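PDB 6WM6: extracellular solute-binding protein, family 5 from Chelativorans sp., which binds EDTA and other aminopolycarboxylates in the periplasm, probably as the receptor that hands them to an ABC transporter for uptake. Local coordinates for residues F85-Q88 / T92-M95; L186-Y191 / N548-A553; D447-G452 / N482-N487. One frame throughout, in Å; residues are numbered along the deposited sequence.

Contacts 1 and 2 are neighbours, their centres about 9 Å apart, and they touch directly. The SD atom of M86 lies 3.5 Å from CD1 of L550, while the carbonyl O of F85 comes within 3.4 Å of CG of M188, so the hairpin of contact 1 is touched by both loops of contact 2. Contact 3 stands apart: its centre is about 28 Å from that of contact 2, with nearest atoms about 12 Å apart, and about 33 Å from that of contact 1. In sequence, though, contact 3 is nested inside the long loop that contact 2 closes. A sulfate, probably from the crystallisation liquor, is held by Q549 and by R480, close in sequence to segment 482-487.

Contact 1: residues F85-Q88 / T92-M95; sequences FMVQ and TLKM. With EDO (1,2-ethanediol), chain F.
F85 and M95 face each other as a non-hydrogen-bonded pair of a short antiparallel hairpin. The tight part of the contact lies at F85 and V87, both buried, which M95 and L93 cover from the more exposed strand. M95 lays its CB 3.7 Å from CE2 of F85, and its CG sits above one face of the ring, toward the rim. The M95 side chain is extended as far as SD, which stands obliquely, 5.5 Å from the centroid of the F85 ring, a Met-aromatic contact. On the same face V87 and L93 form the next non-hydrogen-bonded pair, with CG2 of V87 3.6 Å from CD2 of L93.

Between these pairs, M86 and K94 exchange two backbone bonds, M86 N to K94 O at 3.0 Å and K94 N to M86 O at 2.9 Å. The carbonyl of M86 has a second donor: Q88 bends at chi2 (-63°), which folds its amide back until NE2 is 3.0 Å from O of M86. That N-H points almost straight at the oxygen (173°) but arrives above the carbonyl plane, on the face opposite the one K94 N uses. A bond from Q88 N to T92 O closes the pairing toward the turn.

The loose side is the rim at K94 and T92; M86, on the same face as K94, is covered by L550. K94 crosses the Q88 amide, with CB 3.7 Å from NE2, then runs extended away from the hairpin, where CE approaches an ethanediol. T92 is exposed, and its hydroxyl bonds to D90 within the turn.

Beyond the hairpin, F85 and M95 both pack on A103 of strand 100-108, M95 also meets L100 there, and the V87 carbonyl takes a bond from N546 in the loop following strand 540-541.

Contact 2: residues L186-Y191 / N548-A553; sequences LFMFLY and NQLGPA. With EDO (1,2-ethanediol), chain I; SO4 (sulfate ion), chain C; EDO (1,2-ethanediol), chain G.
L550 makes the whole of a small apolar contact between two loops: its CD1 meets both M188 and F189, its CD2 only the M188 sulfur. CD1 lies 4.1 Å from SD of M188 and equally 4.1 Å from CZ of F189, whose ring it approaches obliquely. CD2, the other branch, lies at the same distance from that sulfur. M188 keeps CG anti to its backbone N (chi1 -167°), an extended course that brings SD up to the leucine; on the way its CG passes over one face of the F189 ring.

Next to L550, Q549 turns its side chain to bound small molecules. CB is 3.7 Å from O2 of an ethanediol, and CG and CD run on past that same hydroxyl. At the tip the amide divides its work: OE1 accepts from O2 of the ethanediol at 2.8 Å, and NE2 gives a nearly straight bond, 3.0 Å long, to O1 of a sulfate, probably a crystallisation ion. With a leucine here the amide is gone, and the sulfate would probably be held less firmly, R480 being among its remaining partners, while the ethanediol hydroxyl would probably lose its acceptor.

An Asx turn shapes the loop that presents L550 to the 186-191 loop and to M86 and V87 of strand 85-87: OD1 of N548 accepts from N of L550 at 2.9 Å, in the carbonyl plane, and more weakly from G551 N.

Contact 3: residues D447-G452 / N482-N487; sequences DYLLSG and NYFGFN
The rings of Y483 and F484 are both met by one methyl, CD1 of L449, which comes to each of them obliquely. Over the centre of one F484 face sits CB of the preceding residue, Y483, 3.6 Å above the plane, so Y483 and F484 are in contact with each other as well as with the leucine. CD1 of L449 lies 3.9 Å from CB of Y483, 4.0 Å from its ring atom CG, and 4.2 Å from CE1 of F484, touching both residues at once. With CG anti to its carbonyl carbon (chi1 -70°), L449 carries this methyl to Y483, and the two side chains cross at about a right angle. The outer end of the contact is polar and slack: OD1 of D447 is 4.2 Å from OH of Y483, too long for a hydrogen bond.

N482 fixes the course of the 482-487 loop from within. Its OD1 accepts from F486 N at 3.0 Å, in the carbonyl plane and on a lone pair, and weakly from G485 N. Its ND2 gives back a 2.9 Å bond to F486 O, and also bonds to L476 O. One asparagine amide thus ties both backbone polar atoms of F486, while G485, at a positive phi of 91°, takes the bend between.

L449 and F484 both rest on H457 of strand 456-462, and F484 also on L524 of strand 524-537. Two connecting loops thus meet over these strands of the mixed beta-sheet, within the alpha/beta architecture of the periplasmic binding protein fold.

Contact 1: residues F85-Q88 / T92-M95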
# COMPACT_ATOMS: atom_id res chain seq x y z
N PHE A 85 1.78 -16.58 -1.06
CA PHE A 85 0.49 -16.19 -0.54
C PHE A 85 0.06 -14.91 -1.24
O PHE A 85 0.89 -14.16 -1.76
CB PHE A 85 0.54 -15.90 0.98
CG PHE A 85 0.82 -17.10 1.84
CD1 PHE A 85 2.10 -17.63 1.94
CD2 PHE A 85 -0.20 -17.70 2.56
CE1 PHE A 85 2.35 -18.75 2.74
CE2 PHE A 85 0.05 -18.82 3.35
CZ PHE A 85 1.33 -19.35 3.43
N MET A 86 -1.25 -14.66 -1.25
CA MET A 86 -1.81 -13.47 -1.88
C MET A 86 -2.83 -12.83 -0.97
O MET A 86 -3.66 -13.51 -0.35
CB MET A 86 -2.44 -13.85 -3.21
CG MET A 86 -3.04 -12.68 -3.99
SD MET A 86 -1.90 -11.29 -4.22
CE MET A 86 -0.43 -12.15 -4.80
N VAL A 87 -2.77 -11.50 -0.90
CA VAL A 87 -3.73 -10.74 -0.10
C VAL A 87 -5.07 -10.69 -0.80
O VAL A 87 -5.14 -10.37 -2.00
CB VAL A 87 -3.20 -9.32 0.16
CG1 VAL A 87 -4.13 -8.61 1.15
CG2 VAL A 87 -1.76 -9.34 0.70
N GLN A 88 -6.12 -11.00 -0.07
CA GLN A 88 -7.48 -11.12 -0.56
C GLN A 88 -8.30 -9.90 -0.18
O GLN A 88 -7.89 -9.10 0.67
CB GLN A 88 -8.15 -12.36 0.06
CG GLN A 88 -7.38 -13.66 -0.13
CD GLN A 88 -7.27 -14.03 -1.57
OE1 GLN A 88 -8.29 -14.32 -2.23
NE2 GLN A 88 -6.07 -14.00 -2.11
N THR A 92 -7.12 -10.86 4.28
CA THR A 92 -6.46 -12.08 4.72
C THR A 92 -5.45 -12.52 3.66
O THR A 92 -5.49 -12.10 2.50
CB THR A 92 -7.45 -13.21 4.98
OG1 THR A 92 -8.10 -13.61 3.78
CG2 THR A 92 -8.50 -12.80 6.02
N LEU A 93 -4.52 -13.37 4.09
CA LEU A 93 -3.56 -14.00 3.19
C LEU A 93 -4.04 -15.39 2.85
O LEU A 93 -4.39 -16.18 3.74
CB LEU A 93 -2.19 -14.10 3.87
CG LEU A 93 -1.41 -12.81 3.94
CD1 LEU A 93 -0.21 -12.94 4.87
CD2 LEU A 93 -0.94 -12.36 2.57
N LYS A 94 -4.09 -15.70 1.56
CA LYS A 94 -4.50 -17.02 1.07
C LYS A 94 -3.31 -17.68 0.40
O LYS A 94 -2.71 -17.13 -0.53
CB LYS A 94 -5.65 -16.90 0.07
CG LYS A 94 -6.15 -18.23 -0.44
CD LYS A 94 -7.16 -18.04 -1.58
CE LYS A 94 -7.64 -19.37 -2.14
NZ LYS A 94 -8.91 -19.21 -2.90
N MET A 95 -2.98 -18.89 0.85
CA MET A 95 -1.92 -19.65 0.21
C MET A 95 -2.30 -19.93 -1.24
O MET A 95 -3.44 -20.30 -1.53
CB MET A 95 -1.73 -20.97 0.94
CG MET A 95 -0.47 -21.67 0.50
SD MET A 95 -0.25 -23.34 1.18
CE MET A 95 -1.40 -24.22 0.14
C1 EDO F . -5.89 -19.72 -6.74
O1 EDO F . -6.94 -19.13 -5.96
C2 EDO F . -4.64 -19.91 -5.90
O2 EDO F . -4.99 -19.99 -4.52

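Contact 2: residues L186-Y191 / N548-A553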
# COMPACT_ATOMS: atom_id res chain seq x y z
N LEU A 186 6.36 -13.56 3.13
CA LEU A 186 7.62 -13.81 2.44
C LEU A 186 7.40 -14.58 1.14
O LEU A 186 6.42 -15.29 0.97
CB LEU A 186 8.56 -14.60 3.35
CG LEU A 186 8.83 -13.93 4.70
CD1 LEU A 186 9.74 -14.81 5.56
CD2 LEU A 186 9.46 -12.56 4.52
N PHE A 187 8.32 -14.40 0.19
CA PHE A 187 8.21 -15.07 -1.10
C PHE A 187 6.90 -14.74 -1.81
O PHE A 187 6.31 -15.58 -2.49
CB PHE A 187 8.41 -16.59 -0.96
CG PHE A 187 9.65 -16.95 -0.20
CD1 PHE A 187 10.89 -16.82 -0.79
CD2 PHE A 187 9.57 -17.38 1.08
CE1 PHE A 187 12.05 -17.14 -0.10
CE2 PHE A 187 10.72 -17.70 1.79
CZ PHE A 187 11.95 -17.56 1.19
N MET A 188 6.44 -13.49 -1.69
CA MET A 188 5.22 -13.07 -2.36
C MET A 188 5.46 -12.79 -3.83
O MET A 188 4.49 -12.66 -4.59
CB MET A 188 4.58 -11.87 -1.67
CG MET A 188 3.15 -11.60 -2.15
SD MET A 188 2.22 -10.42 -1.17
CE MET A 188 1.96 -11.34 0.32
N PHE A 189 6.71 -12.65 -4.25
CA PHE A 189 7.06 -12.37 -5.63
C PHE A 189 8.28 -13.20 -5.96
O PHE A 189 9.37 -12.94 -5.42
CB PHE A 189 7.34 -10.89 -5.85
CG PHE A 189 6.22 -10.00 -5.40
CD1 PHE A 189 5.13 -9.78 -6.21
CD2 PHE A 189 6.28 -9.40 -4.16
CE1 PHE A 189 4.08 -8.96 -5.76
CE2 PHE A 189 5.23 -8.58 -3.72
CZ PHE A 189 4.15 -8.38 -4.53
N LEU A 190 8.13 -14.21 -6.81
CA LEU A 190 9.23 -15.09 -7.20
C LEU A 190 9.62 -14.82 -8.65
O LEU A 190 8.76 -14.58 -9.50
CB LEU A 190 8.83 -16.56 -7.03
CG LEU A 190 8.61 -17.01 -5.60
CD1 LEU A 190 8.01 -18.40 -5.56
CD2 LEU A 190 9.94 -16.99 -4.85
N TYR A 191 10.92 -14.90 -8.92
CA TYR A 191 11.53 -14.62 -10.22
C TYR A 191 12.30 -15.84 -10.70
O TYR A 191 12.78 -16.65 -9.89
CB TYR A 191 12.42 -13.37 -10.13
CG TYR A 191 11.58 -12.17 -9.76
CD1 TYR A 191 10.93 -11.43 -10.75
CD2 TYR A 191 11.35 -11.81 -8.44
CE1 TYR A 191 10.12 -10.36 -10.44
CE2 TYR A 191 10.53 -10.72 -8.11
CZ TYR A 191 9.93 -10.01 -9.12
OH TYR A 191 9.07 -8.94 -8.82
N ASN A 548 -6.34 -3.00 -1.14
CA ASN A 548 -5.08 -3.12 -0.44
C ASN A 548 -3.97 -2.97 -1.48
O ASN A 548 -4.22 -2.76 -2.66
CB ASN A 548 -4.99 -4.44 0.29
CG ASN A 548 -5.24 -5.61 -0.62
OD1 ASN A 548 -4.47 -5.83 -1.57
ND2 ASN A 548 -6.31 -6.35 -0.37
N GLN A 549 -2.71 -3.07 -1.03
CA GLN A 549 -1.61 -2.80 -1.95
C GLN A 549 -1.54 -3.78 -3.11
O GLN A 549 -0.96 -3.45 -4.15
CB GLN A 549 -0.28 -2.81 -1.22
CG GLN A 549 -0.10 -1.60 -0.33
CD GLN A 549 1.33 -1.45 0.14
OE1 GLN A 549 1.77 -2.12 1.06
NE2 GLN A 549 2.06 -0.58 -0.53
N LEU A 550 -2.05 -4.99 -2.95
CA LEU A 550 -1.98 -5.95 -4.05
C LEU A 550 -2.95 -5.58 -5.16
O LEU A 550 -2.58 -5.61 -6.35
CB LEU A 550 -2.17 -7.38 -3.55
CG LEU A 550 -0.92 -8.03 -2.95
CD1 LEU A 550 0.09 -8.37 -4.03
CD2 LEU A 550 -0.26 -7.18 -1.88
N GLY A 551 -4.18 -5.24 -4.82
CA GLY A 551 -5.07 -4.61 -5.76
C GLY A 551 -5.85 -5.58 -6.65
O GLY A 551 -5.73 -6.82 -6.53
N PRO A 552 -6.66 -5.03 -7.56
CA PRO A 552 -7.61 -5.84 -8.34
C PRO A 552 -6.99 -6.90 -9.21
O PRO A 552 -7.68 -7.87 -9.56
CB PRO A 552 -8.39 -4.81 -9.17
CG PRO A 552 -8.19 -3.51 -8.47
CD PRO A 552 -6.86 -3.57 -7.74
N ALA A 553 -5.74 -6.77 -9.61
CA ALA A 553 -5.10 -7.78 -10.45
C ALA A 553 -4.61 -8.99 -9.68
O ALA A 553 -3.88 -9.82 -10.24
CB ALA A 553 -3.97 -7.15 -11.29
C1 EDO I . 1.11 -6.90 2.28
O1 EDO I . 0.84 -6.86 3.68
C2 EDO I . 0.25 -5.88 1.55
O2 EDO I . 0.60 -4.54 1.93
S SO4 C . 5.15 1.51 0.49
O1 SO4 C . 4.91 0.12 0.09
O2 SO4 C . 5.60 2.26 -0.68
O3 SO4 C . 3.90 2.10 0.96
O4 SO4 C . 6.17 1.55 1.52
C1 EDO G . -2.69 -13.11 -10.57
O1 EDO G . -3.13 -12.08 -11.45
C2 EDO G . -2.94 -14.49 -11.18
O2 EDO G . -4.35 -14.84 -11.22

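Contact 3: residues D447-G452 / N482-N487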
# COMPACT_ATOMS: atom_id res chain seq x y z
N ASP A 447 9.16 11.67 -0.42
CA ASP A 447 10.56 11.40 -0.72
C ASP A 447 11.41 12.66 -0.61
O ASP A 447 12.62 12.58 -0.31
CB ASP A 447 10.69 10.86 -2.16
CG ASP A 447 10.52 9.36 -2.24
OD1 ASP A 447 10.41 8.70 -1.18
OD2 ASP A 447 10.52 8.83 -3.38
N TYR A 448 10.83 13.82 -0.88
CA TYR A 448 11.58 15.07 -0.92
C TYR A 448 11.46 15.87 0.38
O TYR A 448 12.03 16.97 0.47
CB TYR A 448 11.13 15.92 -2.10
CG TYR A 448 11.49 15.30 -3.45
CD1 TYR A 448 12.66 14.57 -3.60
CD2 TYR A 448 10.67 15.45 -4.56
CE1 TYR A 448 13.01 14.00 -4.81
CE2 TYR A 448 11.01 14.89 -5.78
CZ TYR A 448 12.18 14.16 -5.89
OH TYR A 448 12.53 13.60 -7.10
N LEU A 449 10.79 15.35 1.40
CA LEU A 449 10.74 16.05 2.68
C LEU A 449 12.14 16.17 3.28
O LEU A 449 12.96 15.24 3.19
CB LEU A 449 9.84 15.31 3.67
CG LEU A 449 8.34 15.33 3.38
CD1 LEU A 449 7.62 14.33 4.28
CD2 LEU A 449 7.77 16.72 3.55
N LEU A 450 12.40 17.31 3.91
CA LEU A 450 13.63 17.57 4.64
C LEU A 450 13.27 18.15 6.00
O LEU A 450 12.25 18.82 6.15
CB LEU A 450 14.50 18.59 3.91
CG LEU A 450 14.92 18.21 2.49
CD1 LEU A 450 15.49 19.44 1.79
CD2 LEU A 450 15.94 17.09 2.50
N SER A 451 14.16 17.95 6.98
CA SER A 451 13.92 18.56 8.28
C SER A 451 13.68 20.05 8.15
O SER A 451 12.96 20.65 8.96
CB SER A 451 15.08 18.30 9.22
OG SER A 451 15.22 16.94 9.52
N GLY A 452 14.30 20.68 7.16
CA GLY A 452 14.21 22.10 6.97
C GLY A 452 13.19 22.67 6.02
O GLY A 452 13.14 23.89 5.90
N ASN A 482 10.31 7.32 8.38
CA ASN A 482 10.16 8.05 9.65
C ASN A 482 10.41 9.53 9.36
O ASN A 482 11.42 10.12 9.74
CB ASN A 482 11.10 7.54 10.73
CG ASN A 482 10.86 8.19 12.09
OD1 ASN A 482 9.97 9.03 12.27
ND2 ASN A 482 11.66 7.79 13.06
N TYR A 483 9.45 10.13 8.65
CA TYR A 483 9.59 11.52 8.21
C TYR A 483 9.40 12.54 9.31
O TYR A 483 9.89 13.65 9.20
CB TYR A 483 8.55 11.80 7.13
CG TYR A 483 8.57 10.87 5.95
CD1 TYR A 483 9.68 10.83 5.12
CD2 TYR A 483 7.51 10.04 5.67
CE1 TYR A 483 9.72 9.98 4.02
CE2 TYR A 483 7.54 9.18 4.57
CZ TYR A 483 8.66 9.17 3.76
OH TYR A 483 8.73 8.32 2.66
N PHE A 484 8.69 12.17 10.37
CA PHE A 484 8.22 13.15 11.35
C PHE A 484 8.95 13.05 12.68
O PHE A 484 8.63 13.80 13.60
CB PHE A 484 6.69 13.04 11.47
CG PHE A 484 6.05 13.04 10.10
CD1 PHE A 484 6.23 14.13 9.29
CD2 PHE A 484 5.38 11.94 9.62
CE1 PHE A 484 5.72 14.15 8.00
CE2 PHE A 484 4.84 11.94 8.33
CZ PHE A 484 5.04 13.07 7.52
N GLY A 485 9.96 12.19 12.77
CA GLY A 485 10.92 12.29 13.85
C GLY A 485 10.62 11.49 15.10
O GLY A 485 11.05 11.89 16.18
N PHE A 486 9.91 10.37 15.00
CA PHE A 486 9.77 9.49 16.15
C PHE A 486 11.16 9.02 16.57
O PHE A 486 12.02 8.73 15.73
CB PHE A 486 8.85 8.30 15.84
CG PHE A 486 7.41 8.70 15.67
CD1 PHE A 486 6.58 8.87 16.77
CD2 PHE A 486 6.90 8.93 14.42
CE1 PHE A 486 5.26 9.26 16.62
CE2 PHE A 486 5.58 9.31 14.25
CZ PHE A 486 4.77 9.48 15.36
N ASN A 487 11.39 9.04 17.87
CA ASN A 487 12.72 8.76 18.42
C ASN A 487 12.53 8.24 19.83
O ASN A 487 12.65 8.99 20.81
CB ASN A 487 13.61 10.00 18.35
CG ASN A 487 15.01 9.73 18.87
OD1 ASN A 487 15.31 8.63 19.32
ND2 ASN A 487 15.86 10.74 18.82